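Local coordinates for citrate lyase subunit beta-like protein (Mycobacterium tuberculosis H37Rv, PDB 6AQ4) that binds citramalyl-CoA and magnesium as a homotrimeric lyase of the HpcH/HpaI aldolase family, and may play a role in fatty acid biosynthesis, at residues Val39-Glu44 with Glu67-Arg72; Gly17-Pro22 with Ala34-Val39. All blocks are in the same frame, centred on the assembly; numbering follows the deposited sequence.

Contact 1 of 2, residues Val39-Glu44 with Glu67-Arg72. With CQM (Citramalyl-CoA), chain L.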
loop_
_atom_site.group_PDB
_atom_site.type_symbol
_atom_site.label_atom_id
_atom_site.label_comp_id
_atom_site.label_asym_id
_atom_site.label_seq_id
_atom_site.Cartn_x
_atom_site.Cartn_y
_atom_site.Cartn_z
ATOM N N VAL B 39 2.507 -29.839 -4.534
ATOM C CA VAL B 39 1.067 -29.962 -4.332
ATOM C C VAL B 39 0.669 -29.543 -2.921
ATOM O O VAL B 39 1.325 -29.902 -1.946
ATOM C CB VAL B 39 0.583 -31.401 -4.582
ATOM C CG1 VAL B 39 -0.830 -31.597 -4.027
ATOM C CG2 VAL B 39 0.646 -31.727 -6.063
ATOM N N ILE B 40 -0.397 -28.762 -2.819
ATOM C CA ILE B 40 -0.960 -28.403 -1.518
ATOM C C ILE B 40 -2.240 -29.211 -1.263
ATOM O O ILE B 40 -3.317 -28.853 -1.747
ATOM C CB ILE B 40 -1.305 -26.897 -1.440
ATOM C CG1 ILE B 40 -0.071 -26.038 -1.748
ATOM C CG2 ILE B 40 -1.860 -26.556 -0.060
ATOM C CD1 ILE B 40 -0.390 -24.548 -1.922
ATOM N N LEU B 41 -2.116 -30.310 -0.524
ATOM C CA LEU B 41 -3.279 -31.089 -0.110
ATOM C C LEU B 41 -4.096 -30.268 0.874
ATOM O O LEU B 41 -3.571 -29.781 1.873
ATOM C CB LEU B 41 -2.829 -32.396 0.527
ATOM C CG LEU B 41 -2.052 -33.252 -0.471
ATOM C CD1 LEU B 41 -1.550 -34.533 0.162
ATOM C CD2 LEU B 41 -2.926 -33.547 -1.678
ATOM N N ASP B 42 -5.383 -30.117 0.598
ATOM C CA ASP B 42 -6.178 -29.139 1.324
ATOM C C ASP B 42 -7.219 -29.739 2.276
ATOM O O ASP B 42 -8.099 -30.489 1.856
ATOM C CB ASP B 42 -6.853 -28.191 0.337
ATOM C CG ASP B 42 -7.581 -27.086 1.024
ATOM O OD1 ASP B 42 -7.206 -26.768 2.179
ATOM O OD2 ASP B 42 -8.518 -26.533 0.419
ATOM N N LEU B 43 -7.112 -29.390 3.556
ATOM C CA LEU B 43 -8.073 -29.820 4.556
ATOM C C LEU B 43 -9.041 -28.698 4.918
ATOM O O LEU B 43 -9.984 -28.905 5.701
ATOM C CB LEU B 43 -7.353 -30.286 5.822
ATOM C CG LEU B 43 -6.342 -31.424 5.715
ATOM C CD1 LEU B 43 -5.692 -31.658 7.069
ATOM C CD2 LEU B 43 -7.023 -32.681 5.222
ATOM N N GLU B 44 -8.802 -27.510 4.370
ATOM C CA GLU B 44 -9.612 -26.352 4.717
ATOM C C GLU B 44 -10.716 -26.074 3.683
ATOM O O GLU B 44 -11.492 -26.976 3.338
ATOM C CB GLU B 44 -8.730 -25.112 4.969
ATOM C CG GLU B 44 -9.383 -24.087 5.896
ATOM C CD GLU B 44 -9.417 -22.673 5.315
ATOM O OE1 GLU B 44 -9.183 -22.532 4.100
ATOM O OE2 GLU B 44 -9.681 -21.708 6.075
ATOM N N GLU B 67 8.477 -34.218 0.145
ATOM C CA GLU B 67 9.391 -33.162 -0.283
ATOM C C GLU B 67 8.730 -32.204 -1.276
ATOM O O GLU B 67 9.228 -31.106 -1.514
ATOM C CB GLU B 67 10.652 -33.766 -0.912
ATOM C CG GLU B 67 11.427 -34.697 0.010
ATOM C CD GLU B 67 11.823 -34.022 1.306
ATOM O OE1 GLU B 67 11.666 -34.651 2.373
ATOM O OE2 GLU B 67 12.289 -32.863 1.256
ATOM N N ARG B 68 7.611 -32.630 -1.853
ATOM C CA ARG B 68 6.900 -31.836 -2.846
ATOM C C ARG B 68 5.430 -31.682 -2.474
ATOM O O ARG B 68 4.573 -31.520 -3.341
ATOM C CB ARG B 68 7.032 -32.472 -4.235
ATOM C CG ARG B 68 8.470 -32.570 -4.731
ATOM C CD ARG B 68 9.185 -31.228 -4.604
ATOM N NE ARG B 68 10.636 -31.362 -4.719
ATOM C CZ ARG B 68 11.513 -30.474 -4.256
ATOM N NH1 ARG B 68 11.093 -29.377 -3.637
ATOM N NH2 ARG B 68 12.815 -30.684 -4.407
ATOM N N THR B 69 5.143 -31.719 -1.180
ATOM C CA THR B 69 3.759 -31.700 -0.717
ATOM C C THR B 69 3.609 -30.913 0.578
ATOM O O THR B 69 4.314 -31.157 1.555
ATOM C CB THR B 69 3.206 -33.135 -0.543
ATOM O OG1 THR B 69 3.394 -33.863 -1.762
ATOM C CG2 THR B 69 1.718 -33.117 -0.194
ATOM N N VAL B 70 2.702 -29.940 0.558
ATOM C CA VAL B 70 2.351 -29.175 1.746
ATOM C C VAL B 70 0.895 -29.512 2.078
ATOM O O VAL B 70 0.127 -29.889 1.190
ATOM C CB VAL B 70 2.531 -27.651 1.507
ATOM C CG1 VAL B 70 1.937 -26.837 2.657
ATOM C CG2 VAL B 70 4.005 -27.308 1.331
ATOM N N VAL B 71 0.516 -29.416 3.345
ATOM C CA VAL B 71 -0.867 -29.709 3.724
ATOM C C VAL B 71 -1.514 -28.455 4.277
ATOM O O VAL B 71 -1.048 -27.920 5.280
ATOM C CB VAL B 71 -0.951 -30.817 4.790
ATOM C CG1 VAL B 71 -2.397 -31.024 5.233
ATOM C CG2 VAL B 71 -0.353 -32.130 4.267
ATOM N N ARG B 72 -2.570 -27.961 3.636
ATOM C CA ARG B 72 -3.281 -26.836 4.236
ATOM C C ARG B 72 -4.213 -27.349 5.326
ATOM O O ARG B 72 -5.164 -28.075 5.047
ATOM C CB ARG B 72 -4.063 -25.994 3.228
ATOM C CG ARG B 72 -4.623 -24.723 3.886
ATOM C CD ARG B 72 -5.088 -23.665 2.873
ATOM N NE ARG B 72 -6.307 -24.063 2.176
ATOM C CZ ARG B 72 -7.081 -23.233 1.486
ATOM N NH1 ARG B 72 -6.763 -21.944 1.402
ATOM N NH2 ARG B 72 -8.183 -23.693 0.891
HETATM C C2 CQM L . -8.794 -19.319 -2.062
HETATM C C4 CQM L . -8.831 -17.286 -0.705
HETATM C C6 CQM L . -6.626 -18.477 -1.291
HETATM P P2A CQM L . -13.290 -30.488 -12.280
HETATM O O5A CQM L . -13.038 -31.978 -12.299
HETATM O O4A CQM L . -14.776 -30.193 -12.235
HETATM O O3A CQM L . -12.628 -29.756 -13.501
HETATM O O6A CQM L . -12.656 -29.868 -10.954
HETATM P P1A CQM L . -12.155 -30.530 -14.792
HETATM O O1A CQM L . -11.566 -29.518 -15.765
HETATM O O2A CQM L . -13.347 -31.264 -15.406
HETATM O O5B CQM L . -11.028 -31.569 -14.424
HETATM C C5B CQM L . -10.486 -32.352 -15.439
HETATM C C4B CQM L . -9.261 -33.176 -15.070
HETATM O O4B CQM L . -8.481 -32.416 -14.220
HETATM C C3B CQM L . -9.614 -34.346 -14.269
HETATM O O3B CQM L . -8.625 -35.324 -14.434
HETATM C C2B CQM L . -9.540 -33.838 -12.977
HETATM O O2B CQM L . -9.728 -34.837 -12.022
HETATM C C1B CQM L . -8.307 -33.032 -12.992
HETATM P P3B CQM L . -8.849 -36.492 -15.495
HETATM O O7A CQM L . -7.725 -37.514 -15.376
HETATM O O8A CQM L . -8.865 -35.913 -16.903
HETATM O O9A CQM L . -10.184 -37.142 -15.196
HETATM N N9A CQM L . -8.180 -32.011 -11.945
HETATM C C4A CQM L . -7.325 -32.037 -10.905
HETATM N N3A CQM L . -6.378 -32.896 -10.492
HETATM C C2A CQM L . -5.665 -32.640 -9.396
HETATM N N1A CQM L . -5.876 -31.531 -8.670
HETATM C C6A CQM L . -6.805 -30.639 -9.039
HETATM C C5A CQM L . -7.557 -30.877 -10.179
HETATM N N7A CQM L . -8.537 -30.191 -10.795
HETATM C C8A CQM L . -8.916 -30.890 -11.871
HETATM N N6A CQM L . -7.053 -29.424 -8.283
HETATM C CBP CQM L . -12.428 -28.037 -9.359
HETATM C CCP CQM L . -13.028 -28.565 -10.617
HETATM C CDP CQM L . -13.261 -28.560 -8.224
HETATM C CEP CQM L . -12.454 -26.488 -9.383
HETATM C CAP CQM L . -11.000 -28.555 -9.273
HETATM O OAP CQM L . -10.169 -27.972 -10.247
HETATM C C9P CQM L . -10.328 -28.267 -7.925
HETATM O O9P CQM L . -10.655 -28.868 -6.924
HETATM N N8P CQM L . -9.294 -27.258 -7.838
HETATM C C7P CQM L . -8.694 -26.993 -6.571
HETATM C C6P CQM L . -9.699 -26.542 -5.500
HETATM C C5P CQM L . -9.047 -26.082 -4.229
HETATM O O5P CQM L . -8.128 -26.726 -3.777
HETATM N N4P CQM L . -9.533 -24.887 -3.581
HETATM C C3P CQM L . -8.885 -24.400 -2.366
HETATM C C2P CQM L . -7.829 -23.374 -2.720
HETATM S S1P CQM L . -8.434 -21.820 -3.396
HETATM C C1 CQM L . -8.969 -20.837 -1.953
HETATM O O2 CQM L . -9.452 -21.364 -0.898
HETATM C C3 CQM L . -8.103 -18.628 -0.919
HETATM O O7 CQM L . -8.221 -19.425 0.216
HETATM O O3 CQM L . -9.640 -17.088 0.287
HETATM O O4 CQM L . -8.651 -16.346 -1.521
#
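At the substrate pocket, at the C-terminal ends of two neighbouring parallel barrel strands, R72 pairs with D42 and turns its guanidinium to citramalyl-CoA. The grip is side-on: NE of R72 donates to OD1 of D42 at 2.9 Å, and NH2 of R72 to OD2 of D42, also at 2.9 Å. Both nitrogens reach the carboxylate from above its plane, and the two planes stand 58° apart. From the face opposite NE, the backbone N of E44 reaches D42 OD1 at 2.8 Å, closing an Asx turn. G46 N bonds to OD2. Aspartate suits this place because its short arm takes several donors at once and fixes the arginine's rotation. R72 itself runs out extended and then bends at chi3 (71°), which leaves the far edge for the ligand. There NH1 of R72 meets O7 of citramalyl-CoA at 3.1 Å and NH2 of R72 meets its O2 at 3.2 Å. E44 lays OE1 over the guanidinium, 3.4 Å from CZ of R72, a charge contact without a directed N-H; its OE2 pairs with K100. Two carboxylates, D42 at the edge and E44 over a face, thus hold the guanidinium in place. Behind the site, L41 CD1 lies 3.6 Å from T69 CG2, and L41 and V71 face L59 of helix 52-61, where branched apolar residues fit. From V39 to L43 a ladder of backbone bonds ends with L43 N on R72 O (2.8 Å). A site built at the C-terminal ends of the parallel strands is characteristic of a TIM barrel, the fold of the HpcH/HpaI aldolases.

Contact 2 of 2, residues Gly17-Pro22 with Ala34-Val39. With CQM (Citramalyl-CoA), chain L.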
loop_
_atom_site.group_PDB
_atom_site.type_symbol
_atom_site.label_atom_id
_atom_site.label_comp_id
_atom_site.label_asym_id
_atom_site.label_seq_id
_atom_site.Cartn_x
_atom_site.Cartn_y
_atom_site.Cartn_z
ATOM N N GLY B 17 5.348 -23.758 -9.857
ATOM C CA GLY B 17 4.003 -24.217 -10.150
ATOM C C GLY B 17 3.393 -25.091 -9.070
ATOM O O GLY B 17 3.494 -26.324 -9.121
ATOM N N TRP B 18 2.754 -24.457 -8.089
ATOM C CA TRP B 18 2.059 -25.199 -7.032
ATOM C C TRP B 18 0.566 -25.344 -7.324
ATOM O O TRP B 18 -0.064 -24.473 -7.928
ATOM C CB TRP B 18 2.264 -24.568 -5.652
ATOM C CG TRP B 18 3.690 -24.537 -5.179
ATOM C CD1 TRP B 18 4.825 -24.611 -5.950
ATOM C CD2 TRP B 18 4.134 -24.423 -3.826
ATOM N NE1 TRP B 18 5.943 -24.541 -5.153
ATOM C CE2 TRP B 18 5.544 -24.427 -3.844
ATOM C CE3 TRP B 18 3.474 -24.317 -2.596
ATOM C CZ2 TRP B 18 6.305 -24.333 -2.679
ATOM C CZ3 TRP B 18 4.231 -24.217 -1.439
ATOM C CH2 TRP B 18 5.632 -24.222 -1.490
ATOM N N LEU B 19 0.015 -26.465 -6.883
ATOM C CA LEU B 19 -1.354 -26.829 -7.195
ATOM C C LEU B 19 -2.089 -27.283 -5.935
ATOM O O LEU B 19 -1.649 -28.194 -5.225
ATOM C CB LEU B 19 -1.368 -27.947 -8.242
ATOM C CG LEU B 19 -2.721 -28.534 -8.658
ATOM C CD1 LEU B 19 -3.674 -27.434 -9.117
ATOM C CD2 LEU B 19 -2.534 -29.589 -9.753
ATOM N N PHE B 20 -3.205 -26.624 -5.663
ATOM C CA PHE B 20 -4.139 -27.086 -4.669
ATOM C C PHE B 20 -4.846 -28.338 -5.172
ATOM O O PHE B 20 -5.245 -28.413 -6.333
ATOM C CB PHE B 20 -5.191 -26.021 -4.431
ATOM C CG PHE B 20 -4.843 -25.043 -3.354
ATOM C CD1 PHE B 20 -4.836 -25.428 -2.019
ATOM C CD2 PHE B 20 -4.570 -23.721 -3.668
ATOM C CE1 PHE B 20 -4.536 -24.512 -1.018
ATOM C CE2 PHE B 20 -4.272 -22.803 -2.682
ATOM C CZ PHE B 20 -4.259 -23.196 -1.350
ATOM N N CYS B 21 -5.008 -29.309 -4.282
ATOM C CA CYS B 21 -5.886 -30.448 -4.513
ATOM C C CYS B 21 -6.624 -30.762 -3.202
ATOM O O CYS B 21 -5.993 -31.067 -2.196
ATOM C CB CYS B 21 -5.080 -31.663 -4.964
ATOM S SG CYS B 21 -6.102 -33.113 -5.282
ATOM N N PRO B 22 -7.960 -30.652 -3.197
ATOM C CA PRO B 22 -8.688 -30.980 -1.964
ATOM C C PRO B 22 -8.374 -32.402 -1.490
ATOM O O PRO B 22 -8.368 -33.334 -2.290
ATOM C CB PRO B 22 -10.158 -30.866 -2.386
ATOM C CG PRO B 22 -10.141 -29.867 -3.505
ATOM C CD PRO B 22 -8.855 -30.147 -4.250
ATOM N N ALA B 34 1.971 -35.294 -10.481
ATOM C CA ALA B 34 2.543 -35.370 -11.819
ATOM C C ALA B 34 2.557 -33.999 -12.492
ATOM O O ALA B 34 3.534 -33.625 -13.137
ATOM C CB ALA B 34 1.769 -36.373 -12.670
ATOM N N ALA B 35 1.469 -33.255 -12.329
ATOM C CA ALA B 35 1.279 -31.991 -13.040
ATOM C C ALA B 35 2.073 -30.816 -12.469
ATOM O O ALA B 35 2.540 -29.954 -13.214
ATOM C CB ALA B 35 -0.211 -31.640 -13.098
ATOM N N ALA B 36 2.227 -30.782 -11.149
ATOM C CA ALA B 36 2.744 -29.593 -10.474
ATOM C C ALA B 36 4.132 -29.783 -9.865
ATOM O O ALA B 36 4.592 -30.909 -9.670
ATOM C CB ALA B 36 1.770 -29.146 -9.410
ATOM N N ASP B 37 4.787 -28.669 -9.556
ATOM C CA ASP B 37 6.092 -28.703 -8.910
ATOM C C ASP B 37 5.946 -29.022 -7.416
ATOM O O ASP B 37 6.778 -29.719 -6.832
ATOM C CB ASP B 37 6.850 -27.381 -9.144
ATOM C CG ASP B 37 7.114 -27.097 -10.641
ATOM O OD1 ASP B 37 7.853 -27.873 -11.293
ATOM O OD2 ASP B 37 6.592 -26.088 -11.169
ATOM N N VAL B 38 4.878 -28.513 -6.808
ATOM C CA VAL B 38 4.534 -28.825 -5.423
ATOM C C VAL B 38 3.015 -28.888 -5.309
ATOM O O VAL B 38 2.312 -28.084 -5.919
ATOM C CB VAL B 38 5.057 -27.755 -4.431
ATOM C CG1 VAL B 38 4.441 -27.954 -3.040
ATOM C CG2 VAL B 38 6.576 -27.772 -4.352
ATOM N N VAL B 39 2.507 -29.839 -4.534
ATOM C CA VAL B 39 1.067 -29.962 -4.332
ATOM C C VAL B 39 0.669 -29.543 -2.921
ATOM O O VAL B 39 1.325 -29.902 -1.946
ATOM C CB VAL B 39 0.583 -31.401 -4.582
ATOM C CG1 VAL B 39 -0.830 -31.597 -4.027
ATOM C CG2 VAL B 39 0.646 -31.727 -6.063
HETATM C C2 CQM L . -8.794 -19.319 -2.062
HETATM C C4 CQM L . -8.831 -17.286 -0.705
HETATM C C6 CQM L . -6.626 -18.477 -1.291
HETATM P P2A CQM L . -13.290 -30.488 -12.280
HETATM O O5A CQM L . -13.038 -31.978 -12.299
HETATM O O4A CQM L . -14.776 -30.193 -12.235
HETATM O O3A CQM L . -12.628 -29.756 -13.501
HETATM O O6A CQM L . -12.656 -29.868 -10.954
HETATM P P1A CQM L . -12.155 -30.530 -14.792
HETATM O O1A CQM L . -11.566 -29.518 -15.765
HETATM O O2A CQM L . -13.347 -31.264 -15.406
HETATM O O5B CQM L . -11.028 -31.569 -14.424
HETATM C C5B CQM L . -10.486 -32.352 -15.439
HETATM C C4B CQM L . -9.261 -33.176 -15.070
HETATM O O4B CQM L . -8.481 -32.416 -14.220
HETATM C C3B CQM L . -9.614 -34.346 -14.269
HETATM O O3B CQM L . -8.625 -35.324 -14.434
HETATM C C2B CQM L . -9.540 -33.838 -12.977
HETATM O O2B CQM L . -9.728 -34.837 -12.022
HETATM C C1B CQM L . -8.307 -33.032 -12.992
HETATM P P3B CQM L . -8.849 -36.492 -15.495
HETATM O O7A CQM L . -7.725 -37.514 -15.376
HETATM O O8A CQM L . -8.865 -35.913 -16.903
HETATM O O9A CQM L . -10.184 -37.142 -15.196
HETATM N N9A CQM L . -8.180 -32.011 -11.945
HETATM C C4A CQM L . -7.325 -32.037 -10.905
HETATM N N3A CQM L . -6.378 -32.896 -10.492
HETATM C C2A CQM L . -5.665 -32.640 -9.396
HETATM N N1A CQM L . -5.876 -31.531 -8.670
HETATM C C6A CQM L . -6.805 -30.639 -9.039
HETATM C C5A CQM L . -7.557 -30.877 -10.179
HETATM N N7A CQM L . -8.537 -30.191 -10.795
HETATM C C8A CQM L . -8.916 -30.890 -11.871
HETATM N N6A CQM L . -7.053 -29.424 -8.283
HETATM C CBP CQM L . -12.428 -28.037 -9.359
HETATM C CCP CQM L . -13.028 -28.565 -10.617
HETATM C CDP CQM L . -13.261 -28.560 -8.224
HETATM C CEP CQM L . -12.454 -26.488 -9.383
HETATM C CAP CQM L . -11.000 -28.555 -9.273
HETATM O OAP CQM L . -10.169 -27.972 -10.247
HETATM C C9P CQM L . -10.328 -28.267 -7.925
HETATM O O9P CQM L . -10.655 -28.868 -6.924
HETATM N N8P CQM L . -9.294 -27.258 -7.838
HETATM C C7P CQM L . -8.694 -26.993 -6.571
HETATM C C6P CQM L . -9.699 -26.542 -5.500
HETATM C C5P CQM L . -9.047 -26.082 -4.229
HETATM O O5P CQM L . -8.128 -26.726 -3.777
HETATM N N4P CQM L . -9.533 -24.887 -3.581
HETATM C C3P CQM L . -8.885 -24.400 -2.366
HETATM C C2P CQM L . -7.829 -23.374 -2.720
HETATM S S1P CQM L . -8.434 -21.820 -3.396
HETATM C C1 CQM L . -8.969 -20.837 -1.953
HETATM O O2 CQM L . -9.452 -21.364 -0.898
HETATM C C3 CQM L . -8.103 -18.628 -0.919
HETATM O O7 CQM L . -8.221 -19.425 0.216
HETATM O O3 CQM L . -9.640 -17.088 0.287
HETATM O O4 CQM L . -8.651 -16.346 -1.521
#
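The carbonyl oxygen of G17 takes two backbone N-H groups where the chain leaves helix 29-35: D37 N at 2.7 Å and, more weakly, V38 N at 3.5 Å. D37 returns the bond with its side chain. Its CG sits beside its own backbone N (chi1 -61°), which brings the carboxylate back to the start of strand 17-22, where OD2 accepts from G17 N at 2.9 Å through its anti lone pair. With no side chain on G17, the carboxylate can come close to the strand, while OD1 of D37 forms a salt bridge with R226. One step further on, L19 N donates to V38 O at 3.0 Å and the parallel pairing is under way. W18 and V38 lie side by side on the face that also carries I40 and F20. V38 CB stands 3.3 Å from the centroid of the five-membered ring of W18, only 4° off the normal, a CH-pi contact over the face. CG1 of V38 spreads toward CD2 and CG2 toward NE1, so the forked valine lies over the five-membered ring, its methyls reaching the shared edge and NE1. The ring's own polar edge is turned to G15 O, through NE1. On the other face L19 CB meets A36 CB at 3.6 Å; the small alanine leaves room for the leucine beside the turn. Farther along strand 17-22, F20 receives the ligand: C2P of citramalyl-CoA lies 3.3 Å above the middle of its ring, and N6A of the adenine donates to F20 O at 2.8 Å. A strand, a short helix and the next parallel strand make up a beta-alpha-beta crossover, the repeating step of a TIM barrel.

Overall arrangement
Contacts 1 and 2 are consecutive steps round the same barrel: strand 38-42 pairs with 17-22 on one edge and with 69-72 on the other, and V39 belongs to both. Their centres lie 8 Å apart. The join is made by I40 N with L19 O (2.8 Å) and D42 N with C21 O (3.0 Å), both probable hydrogen bonds, and by I40 CG2 packing on F20 CE1 at 3.5 Å. Both contacts touch citramalyl-CoA: contact 2 mainly at the adenine and the pantetheine arm, contact 1 through R72 at the acyl end, with D42 beside C3P. The R72 side chain comes within about 4 Å of magnesium, and that of E44 within about 5 Å of those of E120 and D146.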